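PDB 5NV9: Sodium/sialic acid symporter SiaT from Proteus mirabilis, which couples the uptake of the sialic acid N-acetylneuraminic acid across the inner membrane to the inward flow of two sodium ions. Local coordinates for residues I445-A450 and G462-M467; V194-M199 and F289-A294. All blocks are in the same frame, centred on the assembly; numbering follows the deposited sequence.

Interaction 1: residues I445-A450 and G462-M467; sequences IAVLAA and GVIGSM
Val447 presses its CG1 methyl against the backbone of Gly465, and this is the tightest point between residues 445-450 and 462-467. CG1 lies 3.5 Å from Gly465 CA, closer than carbons usually pack, and 3.7 Å from Gly465 N, so a methyl rests directly on main chain. The torsion explains the reach: with chi1 at -52°, CG1 stands anti to the carbonyl carbon of Val447. The CA atoms of Val447 and Gly465 are also the nearest pair across the segments, at 5.8 Å. The axes of the two segments approach to 8.8 Å.

Next to this point Ile464 extends toward the other helix and divides its contacts between two branches. Its CG2 methyl reaches Ala446 CB at 3.8 Å, while the end of the longer branch, CD1, meets Ala450 CB at 4.0 Å. The two alanines are one helical turn apart, and Ile464 therefore spans that turn with small methyl-to-methyl touches.

These methyl contacts of Ile464 are looser than the seat of Val447 on Gly465. Burial differs as well: Ala446 and Ile464 are partly exposed, whereas Val447, Ala450 and Gly465 are buried. Val447 is backed by Leu413 and Met414, and the carbonyl of Gly465 accepts a hydrogen bond from Ser443. The whole interface buries just 165 Å². At 162° the segments run nearly antiparallel, and a short connection joins their helices, 433-452 and 459-475: the geometry of a transmembrane helical hairpin, packed through a glycine and two alanines.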
ATOM      1  N   ILE A 445      19.337 -14.345   6.138  1.00 23.38           N
ATOM      2  CA  ILE A 445      20.637 -14.014   6.604  1.00 24.12           C
ATOM      3  C   ILE A 445      21.224 -12.812   5.859  1.00 22.77           C
ATOM      4  O   ILE A 445      21.932 -11.952   6.453  1.00 23.93           O
ATOM      5  CB  ILE A 445      21.569 -15.240   6.423  1.00 24.02           C
ATOM      6  CG1 ILE A 445      21.233 -16.334   7.422  1.00 26.52           C
ATOM      7  CG2 ILE A 445      23.003 -14.834   6.598  1.00 26.22           C
ATOM      8  CD1 ILE A 445      22.004 -17.634   7.193  1.00 29.16           C
ATOM      9  N   ALA A 446      20.993 -12.781   4.552  1.00 21.70           N
ATOM     10  CA  ALA A 446      21.552 -11.751   3.734  1.00 19.76           C
ATOM     11  C   ALA A 446      20.914 -10.410   4.059  1.00 20.99           C
ATOM     12  O   ALA A 446      21.646  -9.416   4.146  1.00 18.26           O
ATOM     13  CB  ALA A 446      21.374 -12.065   2.257  1.00 19.39           C
ATOM     14  N   VAL A 447      19.590 -10.402   4.235  1.00 19.63           N
ATOM     15  CA  VAL A 447      18.882  -9.169   4.559  1.00 22.28           C
ATOM     16  C   VAL A 447      19.218  -8.665   5.954  1.00 23.10           C
ATOM     17  O   VAL A 447      19.331  -7.442   6.129  1.00 23.98           O
ATOM     18  CB  VAL A 447      17.328  -9.213   4.339  1.00 21.40           C
ATOM     19  CG1 VAL A 447      17.044  -9.690   2.933  1.00 22.89           C
ATOM     20  CG2 VAL A 447      16.581 -10.100   5.331  1.00 23.26           C
ATOM     21  N   LEU A 448      19.371  -9.559   6.933  1.00 23.75           N
ATOM     22  CA  LEU A 448      19.720  -9.118   8.302  1.00 25.32           C
ATOM     23  C   LEU A 448      21.142  -8.524   8.260  1.00 24.28           C
ATOM     24  O   LEU A 448      21.400  -7.475   8.863  1.00 20.47           O
ATOM     25  CB  LEU A 448      19.691 -10.266   9.329  1.00 26.13           C
ATOM     26  CG  LEU A 448      18.370 -10.954   9.597  1.00 28.66           C
ATOM     27  CD1 LEU A 448      18.649 -12.262  10.348  1.00 29.16           C
ATOM     28  CD2 LEU A 448      17.435  -9.991  10.352  1.00 30.99           C
ATOM     29  N   ALA A 449      22.066  -9.203   7.560  1.00 26.29           N
ATOM     30  CA  ALA A 449      23.415  -8.608   7.289  1.00 26.52           C
ATOM     31  C   ALA A 449      23.341  -7.186   6.679  1.00 27.06           C
ATOM     32  O   ALA A 449      24.042  -6.256   7.168  1.00 25.02           O
ATOM     33  CB  ALA A 449      24.228  -9.511   6.389  1.00 27.54           C
ATOM     34  N   ALA A 450      22.509  -7.012   5.633  1.00 24.95           N
ATOM     35  CA  ALA A 450      22.351  -5.703   4.928  1.00 24.88           C
ATOM     36  C   ALA A 450      21.877  -4.613   5.866  1.00 25.21           C
ATOM     37  O   ALA A 450      22.460  -3.530   5.911  1.00 25.54           O
ATOM     38  CB  ALA A 450      21.364  -5.795   3.767  1.00 26.11           C
ATOM     39  N   GLY A 462      15.192  -5.031  -0.490  1.00 23.08           N
ATOM     40  CA  GLY A 462      14.240  -5.828  -1.282  1.00 25.19           C
ATOM     41  C   GLY A 462      14.914  -6.644  -2.370  1.00 25.94           C
ATOM     42  O   GLY A 462      14.589  -7.814  -2.555  1.00 23.83           O
ATOM     43  N   VAL A 463      15.863  -6.026  -3.072  1.00 25.70           N
ATOM     44  CA  VAL A 463      16.587  -6.627  -4.189  1.00 26.82           C
ATOM     45  C   VAL A 463      17.411  -7.842  -3.670  1.00 27.40           C
ATOM     46  O   VAL A 463      17.400  -8.933  -4.239  1.00 24.18           O
ATOM     47  CB  VAL A 463      17.591  -5.597  -4.823  1.00 31.61           C
ATOM     48  CG1 VAL A 463      18.151  -6.153  -6.129  1.00 34.94           C
ATOM     49  CG2 VAL A 463      16.927  -4.249  -5.088  1.00 34.05           C
ATOM     50  N   ILE A 464      18.089  -7.623  -2.538  1.00 27.76           N
ATOM     51  CA  ILE A 464      18.957  -8.617  -1.896  1.00 27.23           C
ATOM     52  C   ILE A 464      18.088  -9.786  -1.469  1.00 27.71           C
ATOM     53  O   ILE A 464      18.422 -10.931  -1.725  1.00 24.48           O
ATOM     54  CB  ILE A 464      19.723  -8.005  -0.679  1.00 27.02           C
ATOM     55  CG1 ILE A 464      20.972  -7.228  -1.195  1.00 26.60           C
ATOM     56  CG2 ILE A 464      20.153  -9.071   0.325  1.00 28.96           C
ATOM     57  CD1 ILE A 464      21.599  -6.255  -0.230  1.00 26.71           C
ATOM     58  N   GLY A 465      17.005  -9.475  -0.778  1.00 25.04           N
ATOM     59  CA  GLY A 465      16.088 -10.484  -0.314  1.00 28.56           C
ATOM     60  C   GLY A 465      15.538 -11.307  -1.469  1.00 27.80           C
ATOM     61  O   GLY A 465      15.580 -12.533  -1.438  1.00 28.81           O
ATOM     62  N   SER A 466      15.044 -10.625  -2.491  1.00 28.49           N
ATOM     63  CA  SER A 466      14.485 -11.298  -3.656  1.00 31.83           C
ATOM     64  C   SER A 466      15.507 -12.136  -4.384  1.00 27.40           C
ATOM     65  O   SER A 466      15.276 -13.316  -4.621  1.00 23.95           O
ATOM     66  CB  SER A 466      13.862 -10.286  -4.631  1.00 32.00           C
ATOM     67  OG  SER A 466      12.599  -9.878  -4.121  1.00 36.28           O
HETATM   68  N   MSE A 467      16.608 -11.510  -4.770  1.00 27.87           N
HETATM   69  CA  MSE A 467      17.604 -12.192  -5.627  1.00 27.96           C
HETATM   70  C   MSE A 467      18.324 -13.337  -4.895  1.00 27.14           C
HETATM   71  O   MSE A 467      18.808 -14.261  -5.535  1.00 28.48           O
HETATM   72  CB  MSE A 467      18.558 -11.195  -6.248  1.00 29.55           C
HETATM   73  CG  MSE A 467      17.868 -10.296  -7.271  1.00 33.20           C
HETATM   74 SE   MSE A 467      16.865 -11.333  -8.645  1.00 45.55          SE
HETATM   75  CE  MSE A 467      18.361 -12.490  -9.199  1.00 43.54           C
TER

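Interaction 2: residues V194-M199 and F289-A294; sequences VLIFIM and FAIGSA
A pair of transmembrane helices from the LeuT fold, 155-203 and 267-301, packs side by side here, their segments 194-199 and 289-294 running in the same general direction at 24° with axes 9.2 Å apart. Two apolar pairings carry the contact. In the first, Ile196 and Ile291 cross at about a right angle, and Ile196 CG2 touches both CG1 and CD1 of Ile291 at 3.8 Å. The same CG1 also approaches the Phe197 backbone, 4.0 Å from Phe197 N.

In the second, Phe197 swings its ring across to Ala290: CG is anti to the backbone N (chi1 -177°), which brings the ring nearer to the other helix than the start of the side chain suggests. Its CE1 lies 3.5 Å from Ala290 CB and 4.2 Å from Ala294 CB, so the single ring carbon CE1 meets two methyls a helical turn apart, both approaching the ring obliquely. The side chains that meet are all apolar, and 237 Å² is buried between the segments.

Helix 61-73 flanks the isoleucine side, through Phe64 on Ile196 and Pro68 on Ile291. Helix 207-217 adds further cover, where Ile208 meets Phe197 and Ile211 meets Ala294.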
ATOM      1  N   VAL A 194      -5.676  17.059  -7.140  1.00 21.83           N
ATOM      2  CA  VAL A 194      -5.729  17.979  -8.282  1.00 23.42           C
ATOM      3  C   VAL A 194      -6.173  19.395  -7.790  1.00 25.52           C
ATOM      4  O   VAL A 194      -5.674  20.457  -8.264  1.00 22.56           O
ATOM      5  CB  VAL A 194      -6.686  17.457  -9.342  1.00 22.91           C
ATOM      6  CG1 VAL A 194      -6.995  18.527 -10.361  1.00 22.84           C
ATOM      7  CG2 VAL A 194      -6.104  16.224  -9.998  1.00 24.53           C
ATOM      8  N   LEU A 195      -7.091  19.395  -6.825  1.00 23.64           N
ATOM      9  CA  LEU A 195      -7.685  20.624  -6.363  1.00 24.69           C
ATOM     10  C   LEU A 195      -6.672  21.428  -5.530  1.00 24.04           C
ATOM     11  O   LEU A 195      -6.651  22.644  -5.590  1.00 22.77           O
ATOM     12  CB  LEU A 195      -8.933  20.316  -5.538  1.00 26.05           C
ATOM     13  CG  LEU A 195      -9.690  21.572  -5.107  1.00 28.18           C
ATOM     14  CD1 LEU A 195     -10.273  22.351  -6.293  1.00 28.73           C
ATOM     15  CD2 LEU A 195     -10.742  21.134  -4.130  1.00 30.09           C
ATOM     16  N   ILE A 196      -5.881  20.736  -4.713  1.00 25.13           N
ATOM     17  CA  ILE A 196      -4.752  21.355  -3.923  1.00 22.92           C
ATOM     18  C   ILE A 196      -3.770  22.014  -4.886  1.00 23.95           C
ATOM     19  O   ILE A 196      -3.384  23.176  -4.718  1.00 24.50           O
ATOM     20  CB  ILE A 196      -3.995  20.325  -3.074  1.00 22.40           C
ATOM     21  CG1 ILE A 196      -4.884  19.790  -1.926  1.00 23.73           C
ATOM     22  CG2 ILE A 196      -2.733  20.956  -2.507  1.00 22.59           C
ATOM     23  CD1 ILE A 196      -4.428  18.479  -1.317  1.00 24.98           C
ATOM     24  N   PHE A 197      -3.378  21.274  -5.901  1.00 22.62           N
ATOM     25  CA  PHE A 197      -2.462  21.821  -6.885  1.00 24.25           C
ATOM     26  C   PHE A 197      -3.007  23.155  -7.479  1.00 22.98           C
ATOM     27  O   PHE A 197      -2.348  24.183  -7.421  1.00 21.30           O
ATOM     28  CB  PHE A 197      -2.170  20.832  -8.025  1.00 21.87           C
ATOM     29  CG  PHE A 197      -1.171  21.376  -9.001  1.00 22.68           C
ATOM     30  CD1 PHE A 197       0.123  21.652  -8.584  1.00 22.95           C
ATOM     31  CD2 PHE A 197      -1.543  21.681 -10.288  1.00 22.57           C
ATOM     32  CE1 PHE A 197       1.049  22.173  -9.477  1.00 27.29           C
ATOM     33  CE2 PHE A 197      -0.647  22.229 -11.177  1.00 24.17           C
ATOM     34  CZ  PHE A 197       0.660  22.489 -10.779  1.00 23.89           C
ATOM     35  N   ILE A 198      -4.190  23.100  -8.029  1.00 24.69           N
ATOM     36  CA  ILE A 198      -4.856  24.273  -8.585  1.00 25.86           C
ATOM     37  C   ILE A 198      -4.875  25.525  -7.693  1.00 26.27           C
ATOM     38  O   ILE A 198      -4.541  26.637  -8.159  1.00 27.74           O
ATOM     39  CB  ILE A 198      -6.292  23.909  -9.017  1.00 28.07           C
ATOM     40  CG1 ILE A 198      -6.204  23.014 -10.253  1.00 28.88           C
ATOM     41  CG2 ILE A 198      -7.102  25.182  -9.344  1.00 28.20           C
ATOM     42  CD1 ILE A 198      -7.461  22.223 -10.495  1.00 30.74           C
HETATM   43  N   MSE A 199      -5.258  25.324  -6.437  1.00 23.82           N
HETATM   44  CA  MSE A 199      -5.306  26.356  -5.461  1.00 26.61           C
HETATM   45  C   MSE A 199      -3.961  26.953  -5.164  1.00 23.54           C
HETATM   46  O   MSE A 199      -3.880  28.179  -4.939  1.00 20.59           O
HETATM   47  CB  MSE A 199      -5.913  25.850  -4.143  1.00 32.39           C
HETATM   48  CG  MSE A 199      -7.328  25.279  -4.441  1.00 44.93           C
HETATM   49 SE   MSE A 199      -8.749  26.004  -3.255  1.00 57.24          SE
HETATM   50  CE  MSE A 199      -8.242  27.859  -3.718  1.00 59.93           C
ATOM     51  N   PHE A 289       3.774  15.188  -6.448  1.00 22.85           N
ATOM     52  CA  PHE A 289       5.073  15.846  -6.665  1.00 25.37           C
ATOM     53  C   PHE A 289       4.831  17.319  -6.954  1.00 25.69           C
ATOM     54  O   PHE A 289       5.483  18.178  -6.355  1.00 24.37           O
ATOM     55  CB  PHE A 289       5.838  15.174  -7.826  1.00 25.39           C
ATOM     56  CG  PHE A 289       6.424  13.853  -7.432  1.00 24.84           C
ATOM     57  CD1 PHE A 289       7.628  13.818  -6.757  1.00 22.24           C
ATOM     58  CD2 PHE A 289       5.727  12.642  -7.625  1.00 23.65           C
ATOM     59  CE1 PHE A 289       8.187  12.594  -6.358  1.00 24.11           C
ATOM     60  CE2 PHE A 289       6.281  11.424  -7.186  1.00 26.50           C
ATOM     61  CZ  PHE A 289       7.510  11.408  -6.534  1.00 22.96           C
ATOM     62  N   ALA A 290       3.891  17.605  -7.863  1.00 22.74           N
ATOM     63  CA  ALA A 290       3.626  18.981  -8.267  1.00 21.80           C
ATOM     64  C   ALA A 290       3.227  19.821  -7.087  1.00 19.73           C
ATOM     65  O   ALA A 290       3.660  20.989  -6.976  1.00 20.81           O
ATOM     66  CB  ALA A 290       2.627  19.075  -9.416  1.00 21.19           C
ATOM     67  N   ILE A 291       2.494  19.215  -6.152  1.00 17.99           N
ATOM     68  CA  ILE A 291       2.147  19.896  -4.918  1.00 19.35           C
ATOM     69  C   ILE A 291       3.354  20.366  -4.064  1.00 18.19           C
ATOM     70  O   ILE A 291       3.366  21.525  -3.616  1.00 18.11           O
ATOM     71  CB  ILE A 291       1.126  19.104  -4.066  1.00 19.44           C
ATOM     72  CG1 ILE A 291      -0.246  19.166  -4.723  1.00 20.66           C
ATOM     73  CG2 ILE A 291       1.001  19.688  -2.682  1.00 21.72           C
ATOM     74  CD1 ILE A 291      -1.099  17.985  -4.297  1.00 20.77           C
ATOM     75  N   GLY A 292       4.345  19.481  -3.851  1.00 19.21           N
ATOM     76  CA  GLY A 292       5.576  19.831  -3.141  1.00 19.14           C
ATOM     77  C   GLY A 292       6.370  20.892  -3.848  1.00 18.98           C
ATOM     78  O   GLY A 292       6.843  21.810  -3.235  1.00 20.00           O
ATOM     79  N   SER A 293       6.491  20.808  -5.154  1.00 18.31           N
ATOM     80  CA  SER A 293       7.126  21.875  -5.889  1.00 19.04           C
ATOM     81  C   SER A 293       6.386  23.226  -5.813  1.00 20.62           C
ATOM     82  O   SER A 293       7.002  24.308  -5.640  1.00 17.93           O
ATOM     83  CB  SER A 293       7.289  21.410  -7.340  1.00 17.95           C
ATOM     84  OG  SER A 293       8.156  20.299  -7.386  1.00 19.58           O
ATOM     85  N   ALA A 294       5.063  23.161  -5.948  1.00 19.30           N
ATOM     86  CA  ALA A 294       4.206  24.354  -5.760  1.00 19.43           C
ATOM     87  C   ALA A 294       4.336  24.976  -4.418  1.00 21.10           C
ATOM     88  O   ALA A 294       4.424  26.207  -4.333  1.00 24.34           O
ATOM     89  CB  ALA A 294       2.749  24.062  -6.072  1.00 20.26           C
TER

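Following the chain from the N terminus, helix 155-203 comes first, and interaction 2 closes a loop of 89 intervening residues, mostly helical, when helix 267-301 returns alongside it. Interaction 1 comes later, after that loop is complete, and closes a far shorter one, with 11 residues between its segments, 445-450 on helix 433-452 and 462-467 on helix 459-475. The two are thus in series along the chain, neither nested nor crossed. The centres of interaction 1 and interaction 2 are about 37 Å apart, and the nearest atoms of interaction 1 and interaction 2 about 18 Å apart, so they do not touch. Interaction 2 ties together helices distant in sequence, whereas interaction 1 joins successive helices near the C-terminal end of the bundle.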